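Local structure of Poly(A) ribonuclease pop2 (Schizosaccharomyces pombe, 2P51) at residues 130-134 against 135-139; 246-249 against 250-254. The protein acts as the catalytic deadenylase of the CCR4-NOT complex, a metal-dependent 3'-exoribonuclease that shortens mRNA poly(A) tails, releasing 5'-AMP. One frame throughout, in Å; residues are numbered along the deposited sequence.

Interaction 1. Residues 130-134 against 135-139; sequences SGIDF and KKHQE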
loop_
_atom_site.group_PDB
_atom_site.type_symbol
_atom_site.label_atom_id
_atom_site.label_comp_id
_atom_site.label_asym_id
_atom_site.label_seq_id
_atom_site.Cartn_x
_atom_site.Cartn_y
_atom_site.Cartn_z
ATOM N N SER A 130 -9.744 -15.030 -1.705
ATOM C CA SER A 130 -8.517 -14.567 -2.362
ATOM C C SER A 130 -7.286 -15.234 -1.781
ATOM O O SER A 130 -6.188 -15.009 -2.313
ATOM C CB SER A 130 -8.409 -13.043 -2.261
ATOM O OG SER A 130 -9.456 -12.447 -2.999
ATOM N N GLY A 131 -7.468 -16.029 -0.709
ATOM C CA GLY A 131 -6.377 -16.804 -0.139
ATOM C C GLY A 131 -5.823 -16.439 1.218
ATOM O O GLY A 131 -4.854 -17.029 1.760
ATOM N N ILE A 132 -6.394 -15.458 1.918
ATOM C CA ILE A 132 -5.988 -15.141 3.291
ATOM C C ILE A 132 -6.278 -16.298 4.227
ATOM O O ILE A 132 -7.389 -16.847 4.235
ATOM C CB ILE A 132 -6.718 -13.882 3.826
ATOM C CG1 ILE A 132 -6.421 -12.618 3.005
ATOM C CG2 ILE A 132 -6.411 -13.640 5.295
ATOM C CD1 ILE A 132 -4.975 -12.232 2.986
ATOM N N ASP A 133 -5.250 -16.622 5.008
ATOM C CA ASP A 133 -5.350 -17.667 6.052
ATOM C C ASP A 133 -5.642 -17.017 7.387
ATOM O O ASP A 133 -4.755 -16.692 8.179
ATOM C CB ASP A 133 -4.047 -18.475 6.017
ATOM C CG ASP A 133 -4.044 -19.629 6.976
ATOM O OD1 ASP A 133 -4.951 -19.768 7.842
ATOM O OD2 ASP A 133 -3.117 -20.481 6.900
ATOM N N PHE A 134 -6.930 -16.776 7.631
ATOM C CA PHE A 134 -7.249 -15.997 8.829
ATOM C C PHE A 134 -6.778 -16.678 10.105
ATOM O O PHE A 134 -6.381 -16.031 11.067
ATOM C CB PHE A 134 -8.770 -15.700 8.823
ATOM C CG PHE A 134 -9.074 -14.449 7.988
ATOM C CD1 PHE A 134 -8.791 -13.184 8.483
ATOM C CD2 PHE A 134 -9.650 -14.533 6.719
ATOM C CE1 PHE A 134 -9.047 -12.015 7.771
ATOM C CE2 PHE A 134 -9.882 -13.389 5.966
ATOM C CZ PHE A 134 -9.568 -12.117 6.483
ATOM N N LYS A 135 -6.801 -18.021 10.164
ATOM C CA LYS A 135 -6.377 -18.663 11.385
ATOM C C LYS A 135 -4.902 -18.347 11.664
ATOM O O LYS A 135 -4.455 -18.092 12.764
ATOM C CB LYS A 135 -6.572 -20.182 11.311
ATOM C CG LYS A 135 -6.155 -20.911 12.588
ATOM C CD LYS A 135 -6.372 -22.390 12.556
ATOM C CE LYS A 135 -7.750 -22.973 12.204
ATOM N NZ LYS A 135 -7.527 -23.917 11.084
ATOM N N LYS A 136 -4.093 -18.335 10.606
ATOM C CA LYS A 136 -2.675 -18.040 10.748
ATOM C C LYS A 136 -2.460 -16.586 11.126
ATOM O O LYS A 136 -1.542 -16.328 11.929
ATOM C CB LYS A 136 -1.899 -18.400 9.481
ATOM C CG LYS A 136 -0.424 -18.596 9.790
ATOM C CD LYS A 136 0.292 -19.243 8.611
ATOM C CE LYS A 136 1.814 -19.204 8.783
ATOM N NZ LYS A 136 2.526 -19.848 7.637
ATOM N N HIS A 137 -3.276 -15.667 10.610
ATOM C CA HIS A 137 -3.126 -14.284 11.051
ATOM C C HIS A 137 -3.437 -14.189 12.547
ATOM O O HIS A 137 -2.865 -13.333 13.245
ATOM C CB HIS A 137 -4.059 -13.350 10.296
ATOM C CG HIS A 137 -3.648 -13.050 8.877
ATOM N ND1 HIS A 137 -3.202 -11.795 8.462
ATOM C CD2 HIS A 137 -3.632 -13.845 7.772
ATOM C CE1 HIS A 137 -2.924 -11.833 7.162
ATOM N NE2 HIS A 137 -3.174 -13.071 6.734
ATOM N N GLN A 138 -4.336 -15.056 13.047
ATOM C CA GLN A 138 -4.673 -14.936 14.465
ATOM C C GLN A 138 -3.510 -15.468 15.291
ATOM O O GLN A 138 -3.160 -14.952 16.356
ATOM C CB GLN A 138 -5.984 -15.670 14.776
ATOM C CG GLN A 138 -6.373 -15.403 16.237
ATOM C CD GLN A 138 -7.672 -16.097 16.592
ATOM O OE1 GLN A 138 -8.608 -16.106 15.781
ATOM N NE2 GLN A 138 -7.776 -16.680 17.780
ATOM N N GLU A 139 -2.879 -16.523 14.777
ATOM C CA GLU A 139 -1.807 -17.164 15.515
ATOM C C GLU A 139 -0.456 -16.449 15.415
ATOM O O GLU A 139 0.151 -16.285 16.492
ATOM C CB GLU A 139 -1.573 -18.615 15.038
ATOM C CG GLU A 139 -2.645 -19.578 15.456
ATOM C CD GLU A 139 -2.827 -19.643 16.971
ATOM O OE1 GLU A 139 -1.836 -19.944 17.673
ATOM O OE2 GLU A 139 -3.984 -19.375 17.396
HETATM O O HOH W 1 -2.603 -14.815 4.667
HETATM O O HOH W 2 -7.898 -19.837 8.183
#

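Interaction 2. Residues 246-249 against 250-254; sequences ARIF and FEIRS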
loop_
_atom_site.group_PDB
_atom_site.type_symbol
_atom_site.label_atom_id
_atom_site.label_comp_id
_atom_site.label_asym_id
_atom_site.label_seq_id
_atom_site.Cartn_x
_atom_site.Cartn_y
_atom_site.Cartn_z
ATOM N N ALA A 246 3.876 -1.793 -9.123
ATOM C CA ALA A 246 5.230 -1.403 -9.603
ATOM C C ALA A 246 5.335 -1.555 -11.110
ATOM O O ALA A 246 5.833 -0.681 -11.855
ATOM C CB ALA A 246 6.280 -2.273 -8.939
ATOM N N ARG A 247 4.886 -2.719 -11.604
ATOM C CA ARG A 247 5.068 -2.963 -13.041
ATOM C C ARG A 247 4.244 -1.988 -13.868
ATOM O O ARG A 247 4.744 -1.502 -14.909
ATOM C CB ARG A 247 4.708 -4.428 -13.385
ATOM C CG ARG A 247 5.608 -5.360 -12.589
ATOM C CD ARG A 247 5.324 -6.806 -12.877
ATOM N NE ARG A 247 6.589 -7.508 -12.577
ATOM C CZ ARG A 247 6.679 -8.826 -12.748
ATOM N NH1 ARG A 247 5.586 -9.454 -13.188
ATOM N NH2 ARG A 247 7.852 -9.364 -12.455
ATOM N N ILE A 248 3.020 -1.670 -13.477
ATOM C CA ILE A 248 2.239 -0.663 -14.216
ATOM C C ILE A 248 2.926 0.712 -14.179
ATOM O O ILE A 248 2.937 1.449 -15.190
ATOM C CB ILE A 248 0.801 -0.625 -13.683
ATOM C CG1 ILE A 248 -0.026 -1.878 -14.049
ATOM C CG2 ILE A 248 0.076 0.628 -14.166
ATOM C CD1 ILE A 248 -1.215 -1.942 -13.076
ATOM N N PHE A 249 3.487 1.048 -13.009
ATOM C CA PHE A 249 4.130 2.366 -12.918
ATOM C C PHE A 249 5.223 2.506 -13.969
ATOM O O PHE A 249 5.271 3.506 -14.688
ATOM C CB PHE A 249 4.726 2.617 -11.511
ATOM C CG PHE A 249 5.546 3.912 -11.461
ATOM C CD1 PHE A 249 4.907 5.140 -11.430
ATOM C CD2 PHE A 249 6.942 3.853 -11.457
ATOM C CE1 PHE A 249 5.655 6.313 -11.380
ATOM C CE2 PHE A 249 7.682 5.031 -11.411
ATOM C CZ PHE A 249 7.050 6.253 -11.385
ATOM N N PHE A 250 6.112 1.505 -14.084
ATOM C CA PHE A 250 7.249 1.687 -15.011
ATOM C C PHE A 250 6.734 1.700 -16.454
ATOM O O PHE A 250 7.277 2.421 -17.315
ATOM C CB PHE A 250 8.323 0.637 -14.772
ATOM C CG PHE A 250 9.058 0.982 -13.459
ATOM C CD1 PHE A 250 10.010 1.980 -13.463
ATOM C CD2 PHE A 250 8.753 0.311 -12.272
ATOM C CE1 PHE A 250 10.682 2.323 -12.292
ATOM C CE2 PHE A 250 9.438 0.623 -11.109
ATOM C CZ PHE A 250 10.397 1.612 -11.133
ATOM N N GLU A 251 5.671 0.916 -16.705
ATOM C CA GLU A 251 5.178 0.899 -18.101
ATOM C C GLU A 251 4.522 2.229 -18.438
ATOM O O GLU A 251 4.714 2.724 -19.568
ATOM C CB GLU A 251 4.194 -0.268 -18.301
ATOM C CG GLU A 251 3.757 -0.447 -19.743
ATOM C CD GLU A 251 4.856 -0.746 -20.740
ATOM O OE1 GLU A 251 5.939 -1.173 -20.272
ATOM O OE2 GLU A 251 4.639 -0.559 -21.967
ATOM N N ILE A 252 3.746 2.828 -17.555
ATOM C CA ILE A 252 3.122 4.139 -17.772
ATOM C C ILE A 252 4.190 5.207 -17.926
ATOM O O ILE A 252 4.141 6.105 -18.783
ATOM C CB ILE A 252 2.200 4.414 -16.536
ATOM C CG1 ILE A 252 0.901 3.591 -16.624
ATOM C CG2 ILE A 252 1.995 5.879 -16.275
ATOM C CD1 ILE A 252 0.256 3.742 -15.199
ATOM N N ARG A 253 5.246 5.123 -17.066
ATOM C CA ARG A 253 6.336 6.088 -17.153
ATOM C C ARG A 253 6.979 6.010 -18.530
ATOM O O ARG A 253 7.295 7.021 -19.162
ATOM C CB ARG A 253 7.396 5.782 -16.097
ATOM C CG ARG A 253 8.405 6.915 -15.958
ATOM C CD ARG A 253 9.415 6.585 -14.853
ATOM N NE ARG A 253 10.326 5.565 -15.378
ATOM C CZ ARG A 253 11.442 5.203 -14.734
ATOM N NH1 ARG A 253 11.773 5.742 -13.546
ATOM N NH2 ARG A 253 12.190 4.277 -15.318
ATOM N N SER A 254 7.201 4.788 -19.026
ATOM C CA SER A 254 7.789 4.638 -20.366
ATOM C C SER A 254 6.878 5.091 -21.487
ATOM O O SER A 254 7.317 5.789 -22.408
ATOM C CB SER A 254 8.114 3.144 -20.548
ATOM O OG SER A 254 8.650 2.949 -21.838
#

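Interaction 1. Residues 130-134 against 135-139
The imidazole of His137, in the first turn of helix 134-140 behind the Asp133 N-cap, turns an edge to the chain just before its own helix: Asp133 O lies in the ring plane, 3.1 Å from His137 CD2, and a water, also in that plane, sits 2.8 Å from His137 NE2 and accepts from Asp133 N. The same carbonyl oxygen accepts the first-turn backbone bond from His137 N. Ile132 CG2 approaches the imidazole obliquely, 3.6 Å from NE2. On its other flank this methyl stands over the centre of one face of the Phe134 ring, 3.5 Å above the plane. The cap is reached from helix 121-129 through a Schellman motif at Gly131. With CG anti to the backbone N (chi1 -177°), the Asp133 carboxylate folds back over the first turn, where OD1 accepts from Lys136 N at 3.2 Å, met from well above the carboxylate plane. Its CG also packs on Lys136 CB, while the Lys136 chain runs on extended to a cation-pi contact with Trp27. The buried imidazole has its polar atoms taken up, ND1 bonding to Phe110 O and NE2 to the water, and its ring meets Trp27 edge-to-face. An alanine in place of His137 would probably leave Phe110 O without its ring N-H partner, the water with one partner fewer, and a gap beside Ile132 CG2. That isoleucine is itself about 5 Å, side chain to side chain, from the catalytic metal ligand Glu53. A second water bridges the cap, donating to Asp133 OD1 and accepting from Lys135 N at 2.9 Å.

Interaction 2. Residues 246-249 against 250-254
Phe249 and Phe250, neighbours in helix 238-257, form a T-shaped pair in which the edge of Phe249 points into the face of Phe250. The ring planes stand at 78° with centroids 5.2 Å apart, and Phe249 CD2 sits over the centre of the Phe250 ring, 3.9 Å above it. Different first torsions bring the adjacent rings together: Phe249 CG is anti to its backbone N (chi1 173°), whereas Phe250 CG is anti to its carbonyl carbon (chi1 -73°), which also brings Phe250 CD2 to 3.1 Å from Ala246 O. Arg253, one turn on, bends at chi3 and turns a guanidinium face to the rim of Phe250, with Phe250 CD1 centred 3.6 Å above it; its CD touches Phe249 CE2. On another side of the helix Ile248 and Ile252 pack methyl to methyl, CG2 of the former only 3.3 Å from CD1 of the latter, tighter than ordinary van der Waals contact. Both isoleucines face Ile206 of helix 206-213, while Phe250 rests on Val47 of the central sheet. Four backbone bonds, from Phe250 N to Ala246 O through Arg253 N to Phe249 O, join the turns. The chemistry is thus mainly apolar, and the arginine's charge is met by Glu96, with Glu95 O as a further acceptor, which probably fixes the guanidinium plane against the Phe250 edge.

In the fold
From the N terminus, interaction 1 comes first, after the first four strands of the sheet in chain order. It closes the short turn between helices 121-129 and 134-140 and packs that corner against strand 87-93. Interaction 2 follows near the C-terminal end of the modelled chain; lying wholly within helix 238-257, it closes no loop, and its residues pack the helix between strand 47-53 and helices 206-213 and 220-226. The two run in series, neither nesting nor crossing, with centres 31 Å apart and nearest atoms about 17 Å apart. Both lie in the surroundings of the metal site of this DEDD nuclease fold, interaction 1 through Ile132 and interaction 2 through the helix that carries Asp241.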